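Local coordinates for protein 4-hydroxybutyrate CoA-transferase (Porphyromonas gingivalis, PDB 3D3U) that probably transfers coenzyme A between an acyl-CoA thioester and a free carboxylate such as acetate or 4-hydroxybutyrate, as in related CoA-transferases, at residues A[17-22]-A[45-50]; A[33-38]-A[158-163]; A[227-232]-A[245-250]; A[279-282]-A[286-289]. One frame throughout, in Å; residues are numbered along the deposited sequence.

How the interactions relate
Interactions 2 and 4 are buried, interactions 1 and 3 only partly so. Interactions 1 and 2 lie in the domain built on the six-stranded parallel sheet; the first, far from the centre of the chain, joins two helix ends, the second two loops leaving strands 27-30 and 151-157. Interactions 3 and 4 lie around the mixed sheet and meet where helices 243-251 and 275-281 pack, F280 resting on M246, I249 and R250. Interaction 4 also touches interaction 2 through the 158-163 loop, which brings the two sheets together. Chemistry follows depth: apolar side chains in 2 and 4, aliphatic carbons beside amide or charged groups in 1 and 3.

Interaction 1: residues A[17-22]-A[45-50]; sequences AVVDSL and YRQREK
V19 and Q47 meet where two helices of the Rossmann-like N-terminal domain end: helix 14-21 carries V19, and Q47 follows helix 38-46, which links the parallel strands 27-30 and 54-57. The two side chains cross at nearly a right angle. Q47 sets CG anti to its carbonyl carbon (chi1 -60°) and bends at chi2 (-60°), which lays CG and the amide across one methyl of the valine. V19 CG2 is that methyl, 4.0 Å from Q47 CG and 3.5 Å from Q47 OE1, a van der Waals contact with the amide oxygen. The other end of the amide is held separately: NE2 gives a hydrogen bond to D15 OD1, while D15 OD2 makes a salt bridge with R46, so one aspartate ties down both neighbours. Alongside, the lysine chain of K50 runs past the same V19 methyl at an oblique angle, its CD 3.9 Å from V19 CG2. Deeper in, V18 turns CG1 onto Q47 CB at 4.0 Å and packs on F40, A43 and M44 of helix 38-46. A water bridges the two segments weakly, donating to K50 O at 3.3 Å and to L22 O at 3.5 Å.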
loop_
_atom_site.group_PDB
_atom_site.type_symbol
_atom_site.label_atom_id
_atom_site.label_comp_id
_atom_site.label_asym_id
_atom_site.label_seq_id
_atom_site.Cartn_x
_atom_site.Cartn_y
_atom_site.Cartn_z
ATOM N N ALA A 17 -5.954 21.566 -19.771
ATOM C CA ALA A 17 -4.728 21.136 -19.027
ATOM C C ALA A 17 -3.832 20.033 -19.702
ATOM O O ALA A 17 -2.638 20.207 -19.816
ATOM C CB ALA A 17 -5.030 20.815 -17.637
ATOM N N VAL A 18 -4.411 18.942 -20.175
ATOM C CA VAL A 18 -3.672 18.055 -21.084
ATOM C C VAL A 18 -2.982 18.836 -22.198
ATOM O O VAL A 18 -1.758 18.754 -22.414
ATOM C CB VAL A 18 -4.608 17.047 -21.813
ATOM C CG1 VAL A 18 -3.913 16.381 -22.915
ATOM C CG2 VAL A 18 -5.094 16.028 -20.901
ATOM N N VAL A 19 -3.751 19.586 -22.943
ATOM C CA VAL A 19 -3.044 20.191 -24.033
ATOM C C VAL A 19 -1.910 21.112 -23.633
ATOM O O VAL A 19 -0.893 21.025 -24.271
ATOM C CB VAL A 19 -3.897 20.848 -25.028
ATOM C CG1 VAL A 19 -3.005 21.488 -26.058
ATOM C CG2 VAL A 19 -4.770 19.793 -25.651
ATOM N N ASP A 20 -2.067 21.968 -22.612
ATOM C CA ASP A 20 -1.022 22.971 -22.279
ATOM C C ASP A 20 0.086 22.351 -21.487
ATOM O O ASP A 20 1.212 22.766 -21.545
ATOM C CB ASP A 20 -1.571 24.223 -21.548
ATOM C CG ASP A 20 -2.535 25.080 -22.484
ATOM O OD1 ASP A 20 -1.968 25.680 -23.478
ATOM O OD2 ASP A 20 -3.845 25.153 -22.391
ATOM N N SER A 21 -0.212 21.317 -20.745
ATOM C CA SER A 21 0.822 20.800 -19.914
ATOM C C SER A 21 1.556 19.672 -20.617
ATOM O O SER A 21 2.574 19.279 -20.119
ATOM C CB SER A 21 0.226 20.254 -18.639
ATOM O OG SER A 21 -0.397 18.996 -18.935
ATOM N N LEU A 22 1.086 19.144 -21.746
ATOM C CA LEU A 22 1.735 17.950 -22.215
ATOM C C LEU A 22 2.489 18.127 -23.456
ATOM O O LEU A 22 2.114 17.585 -24.531
ATOM C CB LEU A 22 0.751 16.826 -22.413
ATOM C CG LEU A 22 0.202 16.258 -21.105
ATOM C CD1 LEU A 22 -0.351 14.894 -21.263
ATOM C CD2 LEU A 22 1.321 16.231 -20.070
ATOM N N TYR A 45 -7.048 10.567 -23.630
ATOM C CA TYR A 45 -7.745 9.864 -24.706
ATOM C C TYR A 45 -8.361 10.806 -25.778
ATOM O O TYR A 45 -7.977 10.775 -26.962
ATOM C CB TYR A 45 -8.868 8.988 -24.190
ATOM C CG TYR A 45 -9.372 8.096 -25.247
ATOM C CD1 TYR A 45 -8.733 6.876 -25.507
ATOM C CD2 TYR A 45 -10.451 8.453 -26.043
ATOM C CE1 TYR A 45 -9.175 5.997 -26.492
ATOM C CE2 TYR A 45 -10.881 7.604 -27.061
ATOM C CZ TYR A 45 -10.234 6.357 -27.292
ATOM O OH TYR A 45 -10.646 5.466 -28.305
ATOM N N ARG A 46 -9.328 11.622 -25.379
ATOM C CA ARG A 46 -9.882 12.556 -26.343
ATOM C C ARG A 46 -8.840 13.371 -27.095
ATOM O O ARG A 46 -9.028 13.600 -28.263
ATOM C CB ARG A 46 -10.796 13.524 -25.656
ATOM C CG ARG A 46 -11.899 12.887 -24.931
ATOM C CD ARG A 46 -12.932 13.883 -24.580
ATOM N NE ARG A 46 -12.374 14.655 -23.535
ATOM C CZ ARG A 46 -12.484 14.323 -22.269
ATOM N NH1 ARG A 46 -13.190 13.204 -21.911
ATOM N NH2 ARG A 46 -11.851 15.128 -21.360
ATOM N N GLN A 47 -7.772 13.841 -26.441
ATOM C CA GLN A 47 -6.810 14.719 -27.065
ATOM C C GLN A 47 -5.687 13.958 -27.701
ATOM O O GLN A 47 -4.694 14.587 -28.018
ATOM C CB GLN A 47 -6.239 15.766 -26.095
ATOM C CG GLN A 47 -7.315 16.714 -25.486
ATOM C CD GLN A 47 -8.091 17.542 -26.519
ATOM O OE1 GLN A 47 -7.455 18.220 -27.351
ATOM N NE2 GLN A 47 -9.465 17.465 -26.511
ATOM N N ARG A 48 -5.809 12.632 -27.909
ATOM C CA ARG A 48 -4.649 11.808 -28.406
ATOM C C ARG A 48 -3.912 12.251 -29.673
ATOM O O ARG A 48 -2.696 12.049 -29.850
ATOM C CB ARG A 48 -5.029 10.385 -28.590
ATOM C CG ARG A 48 -5.999 10.146 -29.611
ATOM C CD ARG A 48 -6.653 8.785 -29.330
ATOM N NE ARG A 48 -7.458 8.190 -30.415
ATOM C CZ ARG A 48 -8.774 8.090 -30.407
ATOM N NH1 ARG A 48 -9.418 7.483 -31.390
ATOM N NH2 ARG A 48 -9.443 8.558 -29.389
ATOM N N GLU A 49 -4.663 12.925 -30.525
ATOM C CA GLU A 49 -4.284 13.144 -31.902
ATOM C C GLU A 49 -3.312 14.292 -31.792
ATOM O O GLU A 49 -2.539 14.509 -32.702
ATOM C CB GLU A 49 -5.579 13.455 -32.687
ATOM C CG GLU A 49 -6.894 12.819 -32.008
ATOM C CD GLU A 49 -7.633 11.701 -32.885
ATOM O OE1 GLU A 49 -7.372 11.684 -34.154
ATOM O OE2 GLU A 49 -8.488 10.868 -32.367
ATOM N N LYS A 50 -3.308 14.990 -30.654
ATOM C CA LYS A 50 -2.311 16.013 -30.433
ATOM C C LYS A 50 -1.116 15.606 -29.587
ATOM O O LYS A 50 -0.090 16.287 -29.677
ATOM C CB LYS A 50 -2.854 17.211 -29.717
ATOM C CG LYS A 50 -4.087 17.654 -30.206
ATOM C CD LYS A 50 -4.523 18.930 -29.447
ATOM C CE LYS A 50 -5.906 19.440 -29.910
ATOM N NZ LYS A 50 -6.017 19.265 -31.401
HETATM O O HOH W 1 2.568 16.262 -27.706
#

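Interaction 2: residues A[33-38]-A[158-163]; sequences AAAAPV and KQMPFI
A35 and M160 make this buried contact almost by themselves, methyl against methyl. The apolar part is one encounter: M160 CE sits 4.0 Å from A35 CB and equally 4.0 Å from A35 CA, so the thioether ends against the flank of the alanine. M160 starts out with CG opposite its backbone N (chi1 179°), then curls through chi2 61° and chi3 69°, and this curl carries the terminal methyl round to A35. The methionine side chain also touches Q123 and S125 of strand 119-125 and I184, while S138 touches A35.

Against polar atoms there is little more than proximity, A34 O standing 4.4 Å from M160 CE. Hydrogen bonds hold each loop to itself or to other parts of the fold. In 33-38, P37 is the centre of an inverse gamma turn with a weak V38 N to A36 O bond of 3.1 Å, and it takes the N-cap position of helix 38-46; A33 pairs its backbone with L60 and F62. In 158-163, Q159 N is bound by N157 OD1.

Both loops leave the C-terminal ends of strands 27-30 and 151-157, which flank strand 119-125 in the parallel sheet of a Rossmann-like fold.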
loop_
_atom_site.group_PDB
_atom_site.type_symbol
_atom_site.label_atom_id
_atom_site.label_comp_id
_atom_site.label_asym_id
_atom_site.label_seq_id
_atom_site.Cartn_x
_atom_site.Cartn_y
_atom_site.Cartn_z
ATOM N N ALA A 33 -3.623 4.569 -7.076
ATOM C CA ALA A 33 -4.537 3.722 -6.284
ATOM C C ALA A 33 -5.896 4.365 -6.497
ATOM O O ALA A 33 -6.343 4.441 -7.654
ATOM C CB ALA A 33 -4.138 3.629 -4.791
ATOM N N ALA A 34 -6.555 4.849 -5.436
ATOM C CA ALA A 34 -7.932 5.340 -5.567
ATOM C C ALA A 34 -7.883 6.819 -5.782
ATOM O O ALA A 34 -8.962 7.404 -5.892
ATOM C CB ALA A 34 -8.778 5.011 -4.360
ATOM N N ALA A 35 -6.670 7.389 -5.937
ATOM C CA ALA A 35 -6.487 8.794 -6.145
ATOM C C ALA A 35 -5.980 9.029 -7.511
ATOM O O ALA A 35 -5.478 10.124 -7.778
ATOM C CB ALA A 35 -5.503 9.377 -5.173
ATOM N N ALA A 36 -6.074 8.002 -8.352
ATOM C CA ALA A 36 -5.636 7.972 -9.751
ATOM C C ALA A 36 -6.511 8.956 -10.572
ATOM O O ALA A 36 -7.730 8.989 -10.373
ATOM C CB ALA A 36 -5.810 6.559 -10.267
ATOM N N PRO A 37 -5.921 9.790 -11.431
ATOM C CA PRO A 37 -6.627 10.883 -12.005
ATOM C C PRO A 37 -7.132 10.494 -13.386
ATOM O O PRO A 37 -6.620 10.839 -14.462
ATOM C CB PRO A 37 -5.566 11.986 -12.035
ATOM C CG PRO A 37 -4.302 11.308 -11.866
ATOM C CD PRO A 37 -4.507 9.819 -11.843
ATOM N N VAL A 38 -8.221 9.779 -13.304
ATOM C CA VAL A 38 -8.842 9.183 -14.426
ATOM C C VAL A 38 -9.428 10.257 -15.334
ATOM O O VAL A 38 -9.418 10.063 -16.553
ATOM C CB VAL A 38 -9.827 8.117 -13.923
ATOM C CG1 VAL A 38 -10.482 8.603 -12.664
ATOM C CG2 VAL A 38 -10.857 7.775 -14.990
ATOM N N LYS A 158 -14.288 17.388 -5.060
ATOM C CA LYS A 158 -15.282 17.687 -4.008
ATOM C C LYS A 158 -15.617 16.429 -3.196
ATOM O O LYS A 158 -15.978 16.541 -2.045
ATOM C CB LYS A 158 -16.524 18.462 -4.529
ATOM C CG LYS A 158 -16.177 19.981 -4.593
ATOM C CD LYS A 158 -17.331 21.035 -4.742
ATOM C CE LYS A 158 -16.771 22.495 -5.049
ATOM N NZ LYS A 158 -15.449 22.443 -5.847
ATOM N N GLN A 159 -15.410 15.246 -3.794
ATOM C CA GLN A 159 -15.590 13.979 -3.112
ATOM C C GLN A 159 -14.310 13.451 -2.389
ATOM O O GLN A 159 -14.431 12.581 -1.494
ATOM C CB GLN A 159 -16.042 12.921 -4.118
ATOM C CG GLN A 159 -17.299 12.162 -3.770
ATOM C CD GLN A 159 -18.396 12.689 -4.609
ATOM O OE1 GLN A 159 -19.229 11.941 -5.182
ATOM N NE2 GLN A 159 -18.378 14.028 -4.767
ATOM N N MET A 160 -13.103 13.899 -2.773
ATOM C CA MET A 160 -11.846 13.365 -2.142
ATOM C C MET A 160 -11.856 13.766 -0.682
ATOM O O MET A 160 -11.979 14.949 -0.415
ATOM C CB MET A 160 -10.557 13.941 -2.792
ATOM C CG MET A 160 -9.274 13.419 -2.128
ATOM S SD MET A 160 -9.082 11.566 -2.252
ATOM C CE MET A 160 -8.797 11.297 -3.954
ATOM N N PRO A 161 -11.757 12.828 0.252
ATOM C CA PRO A 161 -11.651 13.140 1.680
ATOM C C PRO A 161 -10.398 13.913 2.096
ATOM O O PRO A 161 -9.373 13.852 1.440
ATOM C CB PRO A 161 -11.578 11.743 2.336
ATOM C CG PRO A 161 -11.274 10.874 1.330
ATOM C CD PRO A 161 -11.763 11.379 0.044
ATOM N N PHE A 162 -10.488 14.579 3.220
ATOM C CA PHE A 162 -9.428 15.375 3.694
ATOM C C PHE A 162 -8.880 14.641 4.850
ATOM O O PHE A 162 -9.580 14.484 5.851
ATOM C CB PHE A 162 -9.961 16.727 4.203
ATOM C CG PHE A 162 -8.867 17.770 4.427
ATOM C CD1 PHE A 162 -8.160 17.832 5.641
ATOM C CD2 PHE A 162 -8.535 18.670 3.432
ATOM C CE1 PHE A 162 -7.158 18.764 5.862
ATOM C CE2 PHE A 162 -7.528 19.609 3.661
ATOM C CZ PHE A 162 -6.847 19.636 4.886
ATOM N N ILE A 163 -7.603 14.296 4.738
ATOM C CA ILE A 163 -6.844 13.566 5.730
ATOM C C ILE A 163 -5.481 14.240 5.927
ATOM O O ILE A 163 -4.835 14.766 4.967
ATOM C CB ILE A 163 -6.614 12.178 5.169
ATOM C CG1 ILE A 163 -7.925 11.576 4.699
ATOM C CG2 ILE A 163 -5.811 11.279 6.134
ATOM C CD1 ILE A 163 -7.682 10.228 4.298
#

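Interaction 3: residues A[227-232]-A[245-250]; sequences ALEGHK and VMRMIR
A van der Waals contact with opposite charges close by joins E229 to M248 and R247, where the loop after helix 219-226 passes the flank of helix 243-251. These helices belong to successive crossovers of the alpha/beta domain built on the mixed sheet, before and after strand 235-237. The loop turns at a type I beta turn from L228 to H231, closed by the 2.9 Å bond from H231 N to L228 O. L228 CD2 lies over the centre of the H231 ring on one face.

E229 stretches out from this turn, extended beyond CG (chi2 -159°), and crosses M248 at nearly a right angle. M248 CE touches it at two places: E229 OE1 at 3.7 Å and E229 CG at 4.1 Å. The same methyl lies at the edge of the R247 guanidinium, in its plane. The carboxylate's firm ionic partner is R226, through a salt bridge from NH1 to OE1; K251 is a long, weak one. R226 and R247 also lie close together among E229 and D222, whose negative charges probably offset theirs. Any attraction between E229 and R247 is probably through space, E229 OE1 standing 4.1 Å from R247 NE and well out of the guanidinium plane, the two planes 40° apart.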
loop_
_atom_site.group_PDB
_atom_site.type_symbol
_atom_site.label_atom_id
_atom_site.label_comp_id
_atom_site.label_asym_id
_atom_site.label_seq_id
_atom_site.Cartn_x
_atom_site.Cartn_y
_atom_site.Cartn_z
ATOM N N ALA A 227 -9.749 -12.402 13.953
ATOM C CA ALA A 227 -9.134 -13.130 15.111
ATOM C C ALA A 227 -8.763 -12.194 16.279
ATOM O O ALA A 227 -8.441 -12.640 17.370
ATOM C CB ALA A 227 -7.887 -13.942 14.631
ATOM N N LEU A 228 -8.750 -10.885 16.088
ATOM C CA LEU A 228 -8.151 -10.036 17.167
ATOM C C LEU A 228 -9.247 -9.287 17.971
ATOM O O LEU A 228 -8.956 -8.306 18.687
ATOM C CB LEU A 228 -7.105 -9.056 16.560
ATOM C CG LEU A 228 -5.843 -9.685 15.946
ATOM C CD1 LEU A 228 -5.397 -8.976 14.737
ATOM C CD2 LEU A 228 -4.655 -9.833 16.895
ATOM N N GLU A 229 -10.497 -9.717 17.785
ATOM C CA GLU A 229 -11.587 -9.032 18.426
ATOM C C GLU A 229 -11.548 -9.153 19.976
ATOM O O GLU A 229 -12.106 -8.296 20.661
ATOM C CB GLU A 229 -12.976 -9.380 17.800
ATOM C CG GLU A 229 -13.073 -9.186 16.276
ATOM C CD GLU A 229 -14.494 -9.043 15.767
ATOM O OE1 GLU A 229 -14.707 -8.659 14.561
ATOM O OE2 GLU A 229 -15.398 -9.252 16.588
ATOM N N GLY A 230 -10.816 -10.138 20.518
ATOM C CA GLY A 230 -10.471 -10.171 21.942
ATOM C C GLY A 230 -9.181 -9.485 22.390
ATOM O O GLY A 230 -8.687 -9.717 23.521
ATOM N N HIS A 231 -8.629 -8.617 21.549
ATOM C CA HIS A 231 -7.414 -7.867 21.886
ATOM C C HIS A 231 -7.752 -6.459 22.302
ATOM O O HIS A 231 -8.860 -5.987 22.077
ATOM C CB HIS A 231 -6.372 -7.930 20.742
ATOM C CG HIS A 231 -5.703 -9.284 20.615
ATOM N ND1 HIS A 231 -4.405 -9.516 21.013
ATOM C CD2 HIS A 231 -6.191 -10.497 20.222
ATOM C CE1 HIS A 231 -4.127 -10.803 20.873
ATOM N NE2 HIS A 231 -5.188 -11.419 20.395
ATOM N N LYS A 232 -6.783 -5.818 22.936
ATOM C CA LYS A 232 -6.887 -4.494 23.512
ATOM C C LYS A 232 -5.766 -3.665 22.980
ATOM O O LYS A 232 -4.750 -4.218 22.551
ATOM C CB LYS A 232 -6.676 -4.596 25.029
ATOM C CG LYS A 232 -7.641 -5.598 25.776
ATOM C CD LYS A 232 -9.177 -5.306 25.509
ATOM C CE LYS A 232 -10.187 -6.401 26.021
ATOM N NZ LYS A 232 -11.436 -6.156 25.209
ATOM N N VAL A 245 -9.811 -2.073 9.122
ATOM C CA VAL A 245 -9.276 -1.131 10.107
ATOM C C VAL A 245 -10.326 -0.234 10.746
ATOM O O VAL A 245 -10.199 0.076 11.957
ATOM C CB VAL A 245 -8.147 -0.281 9.488
ATOM C CG1 VAL A 245 -7.543 0.740 10.509
ATOM C CG2 VAL A 245 -7.068 -1.240 9.069
ATOM N N MET A 246 -11.313 0.200 9.935
ATOM C CA MET A 246 -12.399 1.078 10.373
ATOM C C MET A 246 -13.202 0.411 11.449
ATOM O O MET A 246 -13.521 0.967 12.503
ATOM C CB MET A 246 -13.292 1.478 9.180
ATOM C CG MET A 246 -14.536 2.375 9.519
ATOM S SD MET A 246 -15.321 2.821 7.999
ATOM C CE MET A 246 -15.853 1.205 7.383
ATOM N N ARG A 247 -13.446 -0.820 11.133
ATOM C CA ARG A 247 -14.243 -1.708 11.879
ATOM C C ARG A 247 -13.640 -1.862 13.325
ATOM O O ARG A 247 -14.338 -1.871 14.363
ATOM C CB ARG A 247 -14.236 -3.054 11.087
ATOM C CG ARG A 247 -15.568 -3.767 11.068
ATOM C CD ARG A 247 -15.571 -5.237 11.615
ATOM N NE ARG A 247 -14.297 -5.972 11.464
ATOM C CZ ARG A 247 -13.907 -6.474 10.327
ATOM N NH1 ARG A 247 -14.689 -6.320 9.264
ATOM N NH2 ARG A 247 -12.756 -7.109 10.236
ATOM N N MET A 248 -12.333 -2.017 13.393
ATOM C CA MET A 248 -11.785 -2.277 14.648
ATOM C C MET A 248 -11.564 -0.973 15.370
ATOM O O MET A 248 -11.571 -0.936 16.605
ATOM C CB MET A 248 -10.468 -2.920 14.422
ATOM C CG MET A 248 -10.581 -4.142 13.696
ATOM S SD MET A 248 -11.075 -5.494 14.780
ATOM C CE MET A 248 -11.918 -6.451 13.403
ATOM N N ILE A 249 -11.310 0.100 14.628
ATOM C CA ILE A 249 -11.185 1.368 15.276
ATOM C C ILE A 249 -12.522 1.562 15.906
ATOM O O ILE A 249 -12.592 1.770 17.094
ATOM C CB ILE A 249 -10.860 2.472 14.321
ATOM C CG1 ILE A 249 -9.453 2.244 13.776
ATOM C CG2 ILE A 249 -11.056 3.849 15.081
ATOM C CD1 ILE A 249 -9.046 3.156 12.655
ATOM N N ARG A 250 -13.558 1.392 15.099
ATOM C CA ARG A 250 -14.943 1.392 15.548
ATOM C C ARG A 250 -15.232 0.557 16.814
ATOM O O ARG A 250 -15.832 1.056 17.729
ATOM C CB ARG A 250 -15.844 0.917 14.426
ATOM C CG ARG A 250 -16.940 1.825 14.172
ATOM C CD ARG A 250 -16.621 2.823 13.142
ATOM N NE ARG A 250 -17.281 2.506 11.899
ATOM C CZ ARG A 250 -17.916 3.397 11.126
ATOM N NH1 ARG A 250 -17.991 4.703 11.485
ATOM N NH2 ARG A 250 -18.481 2.966 9.990
#

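Interaction 4: residues A[279-282]-A[286-289]; sequences DFVN and VIEC
N282 OD1 accepts a probable hydrogen bond from F162 N, pinning the end of helix 275-281 to the 158-163 loop just where the chain turns toward strand 287-289. Strand 266-268, this helix and strand 287-289 form a beta-alpha-beta unit of the mixed sheet, and the helix's last turn folds over the strand through F280 and V281 on one side and I287 on the other.

I287 supplies the tip that both touch. Its CD1 lies 3.7 Å from F280 CE2, approaching the ring obliquely, and 4.3 Å from V281 CG1. One methyl thus serves two neighbouring residues of the helix, meeting an aromatic carbon of the first and a branch of the second. The phenylalanine and isoleucine side chains cross at about a right angle. F280 places its ring with CG opposite the backbone N (chi1 174°), which carries CE2 to I287 although the CB itself does not point there. The next ring atom, F280 CD2, is also near, 4.3 Å from I287 CD1.

I163, just before strand 164-165, adds to the apolar cluster, its CG2 against I287 CG2 and its CD1 against V281 CG2. On its other flank F280 packs against helix 243-251: M246 reaches its CB, I249 CG2 its CZ, and R250 NH1 lies by F280 CD1, the ring atom diagonally across from the CE2 that meets I287.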
loop_
_atom_site.group_PDB
_atom_site.type_symbol
_atom_site.label_atom_id
_atom_site.label_comp_id
_atom_site.label_asym_id
_atom_site.label_seq_id
_atom_site.Cartn_x
_atom_site.Cartn_y
_atom_site.Cartn_z
ATOM N N ASP A 279 -16.082 8.016 3.512
ATOM C CA ASP A 279 -16.716 8.883 4.513
ATOM C C ASP A 279 -16.216 8.837 5.935
ATOM O O ASP A 279 -16.354 9.822 6.610
ATOM C CB ASP A 279 -18.253 8.810 4.599
ATOM C CG ASP A 279 -18.909 8.712 3.286
ATOM O OD1 ASP A 279 -18.260 9.073 2.296
ATOM O OD2 ASP A 279 -20.063 8.241 3.140
ATOM N N PHE A 280 -15.706 7.711 6.418
ATOM C CA PHE A 280 -15.142 7.643 7.787
ATOM C C PHE A 280 -13.800 8.394 7.863
ATOM O O PHE A 280 -13.526 9.167 8.832
ATOM C CB PHE A 280 -14.925 6.187 8.179
ATOM C CG PHE A 280 -14.209 5.957 9.511
ATOM C CD1 PHE A 280 -14.894 6.082 10.748
ATOM C CD2 PHE A 280 -12.870 5.471 9.543
ATOM C CE1 PHE A 280 -14.241 5.817 12.014
ATOM C CE2 PHE A 280 -12.244 5.201 10.816
ATOM C CZ PHE A 280 -12.966 5.381 12.054
ATOM N N VAL A 281 -12.939 8.192 6.872
ATOM C CA VAL A 281 -11.627 8.852 7.002
ATOM C C VAL A 281 -11.649 10.357 6.717
ATOM O O VAL A 281 -10.730 11.139 7.111
ATOM C CB VAL A 281 -10.550 8.122 6.215
ATOM C CG1 VAL A 281 -10.629 6.598 6.609
ATOM C CG2 VAL A 281 -10.657 8.434 4.663
ATOM N N ASN A 282 -12.722 10.794 6.075
ATOM C CA ASN A 282 -12.777 12.181 5.781
ATOM C C ASN A 282 -12.745 12.964 7.085
ATOM O O ASN A 282 -13.533 12.723 7.976
ATOM C CB ASN A 282 -14.004 12.431 4.973
ATOM C CG ASN A 282 -14.040 13.821 4.408
ATOM O OD1 ASN A 282 -13.052 14.550 4.403
ATOM N ND2 ASN A 282 -15.204 14.204 3.910
ATOM N N VAL A 286 -7.964 11.239 13.829
ATOM C CA VAL A 286 -7.143 10.176 14.352
ATOM C C VAL A 286 -6.440 9.345 13.227
ATOM O O VAL A 286 -5.701 8.326 13.484
ATOM C CB VAL A 286 -7.935 9.311 15.273
ATOM C CG1 VAL A 286 -8.748 8.280 14.471
ATOM C CG2 VAL A 286 -6.964 8.615 16.031
ATOM N N ILE A 287 -6.690 9.803 11.996
ATOM C CA ILE A 287 -6.120 9.210 10.813
ATOM C C ILE A 287 -5.217 10.197 10.151
ATOM O O ILE A 287 -5.580 11.384 10.054
ATOM C CB ILE A 287 -7.208 8.774 9.892
ATOM C CG1 ILE A 287 -7.515 7.296 10.180
ATOM C CG2 ILE A 287 -6.801 8.896 8.438
ATOM C CD1 ILE A 287 -8.984 6.990 10.524
ATOM N N GLU A 288 -4.037 9.697 9.733
ATOM C CA GLU A 288 -3.018 10.513 9.117
ATOM C C GLU A 288 -2.165 9.863 8.013
ATOM O O GLU A 288 -1.704 8.673 8.155
ATOM C CB GLU A 288 -2.129 11.046 10.198
ATOM C CG GLU A 288 -2.887 12.062 11.028
ATOM C CD GLU A 288 -2.053 12.532 12.203
ATOM O OE1 GLU A 288 -1.077 11.830 12.513
ATOM O OE2 GLU A 288 -2.352 13.599 12.804
ATOM N N CYS A 289 -1.895 10.610 6.926
ATOM C CA CYS A 289 -1.090 10.005 5.891
ATOM C C CYS A 289 0.294 10.491 5.874
ATOM O O CYS A 289 0.562 11.598 6.288
ATOM C CB CYS A 289 -1.763 10.198 4.564
ATOM S SG CYS A 289 -3.200 9.077 4.459
#